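Local coordinates for putative isomerase YbhH (Escherichia coli, PDB 6OTV), which is a PrpF-family protein whose reaction is not established, but which probably acts as an isomerase, at residues D182-V187 with R231-K236. Numbering follows the deposited sequence.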
loop_
_atom_site.group_PDB
_atom_site.type_symbol
_atom_site.label_atom_id
_atom_site.label_comp_id
_atom_site.label_asym_id
_atom_site.label_seq_id
_atom_site.Cartn_x
_atom_site.Cartn_y
_atom_site.Cartn_z
ATOM N N ASP A 182 -18.767 22.533 -11.501
ATOM C CA ASP A 182 -18.371 23.929 -11.574
ATOM C C ASP A 182 -18.893 24.529 -12.873
ATOM O O ASP A 182 -19.400 23.827 -13.752
ATOM C CB ASP A 182 -16.849 24.076 -11.480
ATOM C CG ASP A 182 -16.306 23.628 -10.140
ATOM O OD1 ASP A 182 -16.813 24.105 -9.104
ATOM O OD2 ASP A 182 -15.382 22.787 -10.121
ATOM N N TYR A 183 -18.772 25.848 -12.985
ATOM C CA TYR A 183 -19.226 26.571 -14.165
ATOM C C TYR A 183 -18.129 27.516 -14.623
ATOM O O TYR A 183 -17.633 28.328 -13.837
ATOM C CB TYR A 183 -20.519 27.345 -13.882
ATOM C CG TYR A 183 -21.699 26.450 -13.590
ATOM C CD1 TYR A 183 -22.558 26.049 -14.606
ATOM C CD2 TYR A 183 -21.949 25.997 -12.301
ATOM C CE1 TYR A 183 -23.637 25.226 -14.346
ATOM C CE2 TYR A 183 -23.026 25.173 -12.031
ATOM C CZ TYR A 183 -23.866 24.790 -13.056
ATOM O OH TYR A 183 -24.939 23.971 -12.790
ATOM N N PHE A 184 -17.746 27.393 -15.889
ATOM C CA PHE A 184 -16.780 28.287 -16.508
ATOM C C PHE A 184 -17.287 28.625 -17.900
ATOM O O PHE A 184 -17.583 27.720 -18.687
ATOM C CB PHE A 184 -15.388 27.650 -16.580
ATOM C CG PHE A 184 -14.864 27.183 -15.252
ATOM C CD1 PHE A 184 -14.281 28.076 -14.368
ATOM C CD2 PHE A 184 -14.949 25.852 -14.889
ATOM C CE1 PHE A 184 -13.796 27.647 -13.147
ATOM C CE2 PHE A 184 -14.465 25.416 -13.673
ATOM C CZ PHE A 184 -13.888 26.314 -12.800
ATOM N N ASP A 185 -17.403 29.922 -18.191
ATOM C CA ASP A 185 -17.931 30.396 -19.470
ATOM C C ASP A 185 -19.332 29.841 -19.723
ATOM O O ASP A 185 -19.676 29.461 -20.843
ATOM C CB ASP A 185 -16.987 30.044 -20.623
ATOM C CG ASP A 185 -15.555 30.464 -20.352
ATOM O OD1 ASP A 185 -15.305 31.084 -19.297
ATOM O OD2 ASP A 185 -14.678 30.170 -21.192
ATOM N N ASP A 186 -20.138 29.780 -18.659
ATOM C CA ASP A 186 -21.525 29.312 -18.719
ATOM C C ASP A 186 -21.627 27.874 -19.222
ATOM O O ASP A 186 -22.626 27.489 -19.834
ATOM C CB ASP A 186 -22.387 30.245 -19.575
ATOM C CG ASP A 186 -22.345 31.679 -19.087
ATOM O OD1 ASP A 186 -22.340 31.887 -17.855
ATOM O OD2 ASP A 186 -22.310 32.599 -19.933
ATOM N N VAL A 187 -20.604 27.068 -18.962
ATOM C CA VAL A 187 -20.573 25.665 -19.351
ATOM C C VAL A 187 -20.465 24.827 -18.081
ATOM O O VAL A 187 -19.489 24.960 -17.337
ATOM C CB VAL A 187 -19.407 25.349 -20.303
ATOM C CG1 VAL A 187 -19.397 23.869 -20.662
ATOM C CG2 VAL A 187 -19.489 26.211 -21.554
ATOM N N ARG A 231 -9.911 25.296 -19.493
ATOM C CA ARG A 231 -8.851 24.534 -18.838
ATOM C C ARG A 231 -8.010 25.422 -17.931
ATOM O O ARG A 231 -7.735 25.065 -16.779
ATOM C CB ARG A 231 -7.965 23.847 -19.873
ATOM C CG ARG A 231 -6.923 22.943 -19.232
ATOM C CD ARG A 231 -5.990 22.337 -20.255
ATOM N NE ARG A 231 -4.971 23.277 -20.708
ATOM C CZ ARG A 231 -3.778 23.417 -20.140
ATOM N NH1 ARG A 231 -3.446 22.675 -19.090
ATOM N NH2 ARG A 231 -2.912 24.299 -20.621
ATOM N N LEU A 232 -7.568 26.574 -18.445
ATOM C CA LEU A 232 -6.827 27.516 -17.613
ATOM C C LEU A 232 -7.651 27.937 -16.403
ATOM O O LEU A 232 -7.123 28.062 -15.293
ATOM C CB LEU A 232 -6.420 28.740 -18.435
ATOM C CG LEU A 232 -5.646 28.505 -19.736
ATOM C CD1 LEU A 232 -5.458 29.812 -20.491
ATOM C CD2 LEU A 232 -4.304 27.848 -19.460
ATOM N N GLN A 233 -8.954 28.142 -16.599
ATOM C CA GLN A 233 -9.822 28.524 -15.492
ATOM C C GLN A 233 -10.010 27.370 -14.513
ATOM O O GLN A 233 -10.062 27.584 -13.296
ATOM C CB GLN A 233 -11.169 29.001 -16.037
ATOM C CG GLN A 233 -11.695 30.280 -15.403
ATOM C CD GLN A 233 -12.910 30.831 -16.130
ATOM O OE1 GLN A 233 -13.025 30.711 -17.351
ATOM N NE2 GLN A 233 -13.827 31.433 -15.380
ATOM N N ALA A 234 -10.109 26.139 -15.023
ATOM C CA ALA A 234 -10.317 24.989 -14.148
ATOM C C ALA A 234 -9.060 24.659 -13.353
ATOM O O ALA A 234 -9.144 24.264 -12.184
ATOM C CB ALA A 234 -10.766 23.776 -14.964
ATOM N N GLY A 235 -7.887 24.805 -13.975
ATOM C CA GLY A 235 -6.648 24.538 -13.264
ATOM C C GLY A 235 -6.436 25.471 -12.087
ATOM O O GLY A 235 -6.046 25.036 -11.001
ATOM N N LYS A 236 -6.693 26.767 -12.285
ATOM C CA LYS A 236 -6.571 27.712 -11.181
ATOM C C LYS A 236 -7.600 27.431 -10.095
ATOM O O LYS A 236 -7.340 27.683 -8.913
ATOM C CB LYS A 236 -6.714 29.146 -11.693
#
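Phe184 lays one face of its ring against the backbone of the helix at Gln233 and Ala234, with CZ 4.0 Å from Ala234 CA. CG beside the backbone N (chi1 -55°) and CB directed at the helix bring the ring face onto it. The ring's CE2 also comes within 4.2 Å of the Ala234 methyl, CB. Gln233 runs past the phenyl group in the opposite direction, packing its methylenes on the ring, with CB 3.7 Å and CG 3.6 Å from Phe184 CD1. Its chain is extended beyond CG, which carries the end of the side chain past the CD1 edge of the ring and on toward Asp185; the amide and ring planes stand 71° apart. The carboxylate of Asp185 arrives beside the same glutamine, but its clear polar partner is Ser229, one helical turn earlier, whose OG hydrogen-bonds to Asp185 OD2. Phe184 and Asp185 belong to a type I' turn from Phe184 to Val187, closed by the bond from Val187 N to Phe184 O (3.1 Å). The turn makes strands 182-184 and 187-193 a beta hairpin, with Asp185 and Asp186 as its two corner residues. Ile230 and Ala237 of helix 221-237 extend the apolar surroundings of Phe184, together with Val189 of strand 187-193, while Ala234 also touches Cys191 and, on strand 197-202, Val199, packing the helix against this hairpin and the strand that follows.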